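Local atomic coordinates of putative membrane anchored protein (Corynebacterium diphtheriae, PDB entry 3LSO), a protein that is of unknown function but probably extends from the bacterial membrane as a row of all-beta modules. Residues B[47-52]-B[158-163]; B[383-388]-B[439-444]. One frame throughout, in Å; residues are numbered along the deposited sequence.

Interactions 1 and 2 belong to different all-beta parts of an elongated chain, on opposite sides of its centre, with their nearest atoms about 59 Å apart, and they share no strand. In interaction 1 two strand regions, 47-52 and 158-163, meet in a buried interior, where an aromatic ring is packed by aliphatic groups and no polar bond crosses. Interaction 2 lies at the surface: loop 383-388 rests on strand 440-453, and its chemistry is mixed, with a long salt bridge at one place and a leucine methyl against loop backbone at another. Their difference follows from position, interior packing in the first and loop attachment in the second.

Interaction 1 (B[47-52]-B[158-163]); sequences SNFSAE and KTILTN
The Phe49 ring meets Ile160 and Leu161 inside the N-terminal domain, whose family belongs to the E-set clan of immunoglobulin-like beta folds. Strand 41-54 and strand 150-167 approach here through side chains alone, with no hydrogen bond between 47-52 and 158-163; at the nearest point the CA atoms of Phe49 and Ile160 are 9.0 Å apart. The chain turns a corner at Lys158 and Thr159, and the O of Thr159 accepts a hydrogen bond from Arg95 on the adjoining strand 87-97. Ile160 follows, and with Leu161 it forms a classic beta bulge opposite Cys176, which is disulfide-linked to Cys32. The bulge is consistent with two successive residues both reaching the same ring. Ile160 sends CG1 anti to its own N (chi1 171°), and this carries the branch over one face of Phe49: CG1 lies 4.3 Å from the ring centroid and 22° off the ring normal, a CH-pi contact displaced toward the rim. Ile160 CD1 continues past that rim, 3.9 Å from Phe49 CE2. A branched aliphatic chain suits this place because it can fill space against a flat ring without leaving a polar atom in the interior. Val30 of strand 25-36 touches both Phe49 and Ile160, joining the same apolar cluster. Leu161 reaches the CD1-CE1 part of the ring, across the outline from the CD2-CE2 rim where Ile160 sits but on the same side of the ring plane, using one methyl while its side chain also packs on Cys176. Leu161 CD1 approaches obliquely, 3.8 Å from Phe49 CE1 and 4.0 Å from Phe49 CD1.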
loop_
_atom_site.group_PDB
_atom_site.type_symbol
_atom_site.label_atom_id
_atom_site.label_comp_id
_atom_site.label_asym_id
_atom_site.label_seq_id
_atom_site.Cartn_x
_atom_site.Cartn_y
_atom_site.Cartn_z
ATOM N N SER B 47 -24.539 -39.514 -16.850
ATOM C CA SER B 47 -24.102 -38.536 -17.849
ATOM C C SER B 47 -22.878 -37.692 -17.415
ATOM O O SER B 47 -22.132 -38.079 -16.500
ATOM C CB SER B 47 -25.272 -37.631 -18.206
ATOM O OG SER B 47 -24.943 -36.807 -19.296
ATOM N N ASN B 48 -22.682 -36.549 -18.087
ATOM C CA ASN B 48 -21.559 -35.625 -17.843
ATOM C C ASN B 48 -21.969 -34.160 -17.985
ATOM O O ASN B 48 -22.709 -33.811 -18.901
ATOM C CB ASN B 48 -20.388 -35.929 -18.791
ATOM C CG ASN B 48 -19.390 -36.911 -18.191
ATOM O OD1 ASN B 48 -19.275 -38.060 -18.635
ATOM N ND2 ASN B 48 -18.670 -36.463 -17.164
ATOM N N PHE B 49 -21.462 -33.309 -17.091
ATOM C CA PHE B 49 -21.844 -31.894 -17.014
ATOM C C PHE B 49 -20.621 -31.001 -17.030
ATOM O O PHE B 49 -19.905 -30.910 -16.033
ATOM C CB PHE B 49 -22.623 -31.644 -15.730
ATOM C CG PHE B 49 -22.952 -30.198 -15.479
ATOM C CD1 PHE B 49 -24.046 -29.597 -16.107
ATOM C CD2 PHE B 49 -22.199 -29.442 -14.583
ATOM C CE1 PHE B 49 -24.377 -28.245 -15.864
ATOM C CE2 PHE B 49 -22.529 -28.085 -14.330
ATOM C CZ PHE B 49 -23.616 -27.491 -14.977
ATOM N N SER B 50 -20.403 -30.321 -18.152
ATOM C CA SER B 50 -19.201 -29.503 -18.343
ATOM C C SER B 50 -19.482 -27.990 -18.351
ATOM O O SER B 50 -20.317 -27.508 -19.118
ATOM C CB SER B 50 -18.464 -29.932 -19.617
ATOM O OG SER B 50 -19.320 -29.907 -20.741
ATOM N N ALA B 51 -18.775 -27.252 -17.493
ATOM C CA ALA B 51 -18.922 -25.803 -17.409
ATOM C C ALA B 51 -17.605 -25.080 -17.118
ATOM O O ALA B 51 -16.724 -25.605 -16.431
ATOM C CB ALA B 51 -19.960 -25.442 -16.374
ATOM N N GLU B 52 -17.485 -23.868 -17.655
ATOM C CA GLU B 52 -16.313 -23.022 -17.456
ATOM C C GLU B 52 -16.724 -21.716 -16.771
ATOM O O GLU B 52 -17.534 -20.944 -17.293
ATOM C CB GLU B 52 -15.619 -22.754 -18.794
ATOM C CG GLU B 52 -14.616 -21.614 -18.763
ATOM C CD GLU B 52 -13.737 -21.552 -20.002
ATOM O OE1 GLU B 52 -14.128 -22.098 -21.062
ATOM O OE2 GLU B 52 -12.641 -20.947 -19.907
ATOM N N LYS B 158 -24.483 -31.187 -4.391
ATOM C CA LYS B 158 -24.755 -32.614 -4.552
ATOM C C LYS B 158 -25.829 -32.843 -5.634
ATOM O O LYS B 158 -25.666 -33.715 -6.490
ATOM C CB LYS B 158 -25.136 -33.245 -3.205
ATOM C CG LYS B 158 -25.415 -34.759 -3.235
ATOM C CD LYS B 158 -24.128 -35.588 -3.155
ATOM C CE LYS B 158 -24.393 -37.088 -3.388
ATOM N NZ LYS B 158 -24.519 -37.848 -2.114
ATOM N N THR B 159 -26.904 -32.053 -5.598
ATOM C CA THR B 159 -27.908 -32.042 -6.665
ATOM C C THR B 159 -27.643 -30.858 -7.570
ATOM O O THR B 159 -28.173 -29.759 -7.380
ATOM C CB THR B 159 -29.363 -31.990 -6.121
ATOM O OG1 THR B 159 -29.564 -33.060 -5.182
ATOM C CG2 THR B 159 -30.368 -32.123 -7.257
ATOM N N ILE B 160 -26.814 -31.102 -8.565
ATOM C CA ILE B 160 -26.286 -30.039 -9.404
ATOM C C ILE B 160 -27.323 -29.482 -10.363
ATOM O O ILE B 160 -27.239 -28.336 -10.790
ATOM C CB ILE B 160 -25.010 -30.501 -10.171
ATOM C CG1 ILE B 160 -24.579 -29.473 -11.201
ATOM C CG2 ILE B 160 -25.234 -31.807 -10.859
ATOM C CD1 ILE B 160 -23.691 -28.423 -10.635
ATOM N N LEU B 161 -28.321 -30.278 -10.690
ATOM C CA LEU B 161 -29.227 -29.890 -11.761
ATOM C C LEU B 161 -30.596 -30.539 -11.600
ATOM O O LEU B 161 -30.691 -31.742 -11.348
ATOM C CB LEU B 161 -28.594 -30.275 -13.094
ATOM C CG LEU B 161 -29.134 -29.711 -14.396
ATOM C CD1 LEU B 161 -27.961 -29.476 -15.353
ATOM C CD2 LEU B 161 -30.172 -30.656 -15.024
ATOM N N THR B 162 -31.648 -29.724 -11.714
ATOM C CA THR B 162 -33.016 -30.221 -11.764
ATOM C C THR B 162 -33.718 -29.485 -12.874
ATOM O O THR B 162 -33.497 -28.283 -13.066
ATOM C CB THR B 162 -33.826 -29.915 -10.499
ATOM O OG1 THR B 162 -34.111 -28.509 -10.448
ATOM C CG2 THR B 162 -33.126 -30.373 -9.212
ATOM N N ASN B 163 -34.563 -30.196 -13.611
ATOM C CA ASN B 163 -35.428 -29.538 -14.567
ATOM C C ASN B 163 -36.789 -30.190 -14.549
ATOM O O ASN B 163 -36.984 -31.232 -13.900
ATOM C CB ASN B 163 -34.823 -29.533 -15.974
ATOM C CG ASN B 163 -34.972 -30.856 -16.672
ATOM O OD1 ASN B 163 -34.325 -31.841 -16.312
ATOM N ND2 ASN B 163 -35.833 -30.896 -17.670
#

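Interaction 2 (B[383-388]-B[439-444])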
loop_
_atom_site.group_PDB
_atom_site.type_symbol
_atom_site.label_atom_id
_atom_site.label_comp_id
_atom_site.label_asym_id
_atom_site.label_seq_id
_atom_site.Cartn_x
_atom_site.Cartn_y
_atom_site.Cartn_z
ATOM N N LYS B 383 32.243 34.161 9.785
ATOM C CA LYS B 383 31.752 35.107 10.769
ATOM C C LYS B 383 30.856 36.132 10.110
ATOM O O LYS B 383 30.229 36.948 10.791
ATOM C CB LYS B 383 32.920 35.802 11.484
ATOM C CG LYS B 383 33.533 36.969 10.697
ATOM C CD LYS B 383 35.025 37.139 10.898
ATOM C CE LYS B 383 35.557 38.227 9.964
ATOM N NZ LYS B 383 37.035 38.482 10.100
ATOM N N ASN B 384 30.802 36.127 8.790
ATOM C CA ASN B 384 29.947 37.097 8.097
ATOM C C ASN B 384 28.788 36.413 7.422
ATOM O O ASN B 384 28.004 37.079 6.730
ATOM C CB ASN B 384 30.702 37.905 7.032
ATOM C CG ASN B 384 31.892 38.641 7.578
ATOM O OD1 ASN B 384 31.897 39.144 8.711
ATOM N ND2 ASN B 384 32.921 38.729 6.754
ATOM N N GLU B 385 28.712 35.090 7.580
ATOM C CA GLU B 385 27.575 34.321 7.098
ATOM C C GLU B 385 26.526 34.379 8.165
ATOM O O GLU B 385 26.847 34.520 9.343
ATOM C CB GLU B 385 27.958 32.878 6.852
ATOM C CG GLU B 385 29.035 32.715 5.840
ATOM C CD GLU B 385 28.668 33.321 4.503
ATOM O OE1 GLU B 385 27.737 32.789 3.858
ATOM O OE2 GLU B 385 29.318 34.324 4.098
ATOM N N SER B 386 25.270 34.277 7.769
ATOM C CA SER B 386 24.213 34.363 8.755
ATOM C C SER B 386 24.056 33.032 9.479
ATOM O O SER B 386 23.754 33.000 10.664
ATOM C CB SER B 386 22.897 34.813 8.134
ATOM O OG SER B 386 22.289 33.737 7.459
ATOM N N LYS B 387 24.280 31.935 8.782
ATOM C CA LYS B 387 24.236 30.673 9.468
ATOM C C LYS B 387 25.645 30.149 9.565
ATOM O O LYS B 387 26.258 29.914 8.527
ATOM C CB LYS B 387 23.336 29.695 8.724
ATOM C CG LYS B 387 22.573 28.765 9.673
ATOM C CD LYS B 387 21.426 28.019 8.975
ATOM C CE LYS B 387 20.386 28.956 8.316
ATOM N NZ LYS B 387 19.492 28.192 7.378
ATOM N N LYS B 388 26.151 29.970 10.793
ATOM C CA LYS B 388 27.579 29.663 11.060
ATOM C C LYS B 388 27.771 28.246 11.569
ATOM O O LYS B 388 26.915 27.723 12.296
ATOM C CB LYS B 388 28.177 30.622 12.112
ATOM C CG LYS B 388 28.138 32.089 11.730
ATOM C CD LYS B 388 28.130 33.031 12.946
ATOM C CE LYS B 388 27.895 34.526 12.554
ATOM N NZ LYS B 388 26.456 34.926 12.490
ATOM N N SER B 439 32.510 32.230 -5.338
ATOM C CA SER B 439 32.650 31.297 -4.212
ATOM C C SER B 439 31.426 31.191 -3.294
ATOM O O SER B 439 30.991 32.188 -2.721
ATOM C CB SER B 439 33.869 31.678 -3.379
ATOM O OG SER B 439 33.640 32.861 -2.646
ATOM N N LEU B 440 30.873 30.002 -3.124
ATOM C CA LEU B 440 29.791 29.892 -2.174
ATOM C C LEU B 440 30.222 29.239 -0.861
ATOM O O LEU B 440 31.249 28.567 -0.787
ATOM C CB LEU B 440 28.575 29.187 -2.787
ATOM C CG LEU B 440 28.488 27.680 -3.053
ATOM C CD1 LEU B 440 28.413 26.844 -1.777
ATOM C CD2 LEU B 440 27.272 27.392 -3.920
ATOM N N LYS B 441 29.417 29.448 0.168
ATOM C CA LYS B 441 29.642 28.884 1.480
ATOM C C LYS B 441 28.301 28.314 1.905
ATOM O O LYS B 441 27.263 28.983 1.772
ATOM C CB LYS B 441 30.102 29.974 2.472
ATOM C CG LYS B 441 31.367 30.759 2.062
ATOM C CD LYS B 441 31.324 32.229 2.493
ATOM C CE LYS B 441 32.378 33.038 1.753
ATOM N NZ LYS B 441 32.968 34.131 2.570
ATOM N N ASP B 442 28.300 27.089 2.409
ATOM C CA ASP B 442 27.052 26.420 2.713
ATOM C C ASP B 442 27.224 25.367 3.816
ATOM O O ASP B 442 28.323 24.789 3.981
ATOM C CB ASP B 442 26.548 25.762 1.437
ATOM C CG ASP B 442 25.050 25.475 1.460
ATOM O OD1 ASP B 442 24.397 25.713 2.521
ATOM O OD2 ASP B 442 24.539 25.015 0.381
ATOM N N LEU B 443 26.153 25.134 4.580
ATOM C CA LEU B 443 26.091 24.013 5.506
ATOM C C LEU B 443 24.945 23.139 5.045
ATOM O O LEU B 443 23.803 23.604 4.929
ATOM C CB LEU B 443 25.894 24.487 6.929
ATOM C CG LEU B 443 27.117 25.178 7.532
ATOM C CD1 LEU B 443 26.722 26.114 8.651
ATOM C CD2 LEU B 443 28.184 24.189 8.031
ATOM N N VAL B 444 25.248 21.880 4.734
ATOM C CA VAL B 444 24.254 21.032 4.073
ATOM C C VAL B 444 23.961 19.768 4.867
ATOM O O VAL B 444 24.860 18.941 5.096
ATOM C CB VAL B 444 24.709 20.629 2.676
ATOM C CG1 VAL B 444 23.603 19.874 1.993
ATOM C CG2 VAL B 444 25.110 21.855 1.886
#
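The side chains of Glu385 and Lys441 cross at about a right angle where an irregular loop packs on a beta strand of the C-terminal all-beta region. The loop, between strands 369-370 and 394-398, leaves a 3-10 segment that ends with Lys383 and Asn384 and then runs past strand 440-453. At Glu385 the side chain bends at chi2 (-58°), which folds its carboxylate onto the lysine chain. The carboxylate meets the aliphatic part first, with Glu385 OE2 3.3 Å from Lys441 CD. The charges are less closely matched: Glu385 OE2 and Lys441 NZ form a long salt bridge of 4.0 Å. The ammonium also donates a hydrogen bond to the O of Pro380, earlier in the same loop, while Trp382 and Tyr434 touch the lysine side chain. A long, flexible lysine suits this position, since its methylenes can lie against neighbours while its charge reaches the loop. Lys387 meets the strand through its carbonyl, its O 3.8 Å from Leu443 CD1, while its NZ forms a salt bridge with Glu287. Lys388 directs its CB away from the strand, and its NZ turns back to give a weak hydrogen bond to Glu385 O at 3.2 Å, bridging the intervening residues of the loop. Its main chain nevertheless helps to cover Leu443, a buried residue that also packs on Gln430 and Asn343. Leucine offers an apolar branch there, and a single methyl makes the contact: Leu443 CD1 lies 3.8 Å from Lys388 C.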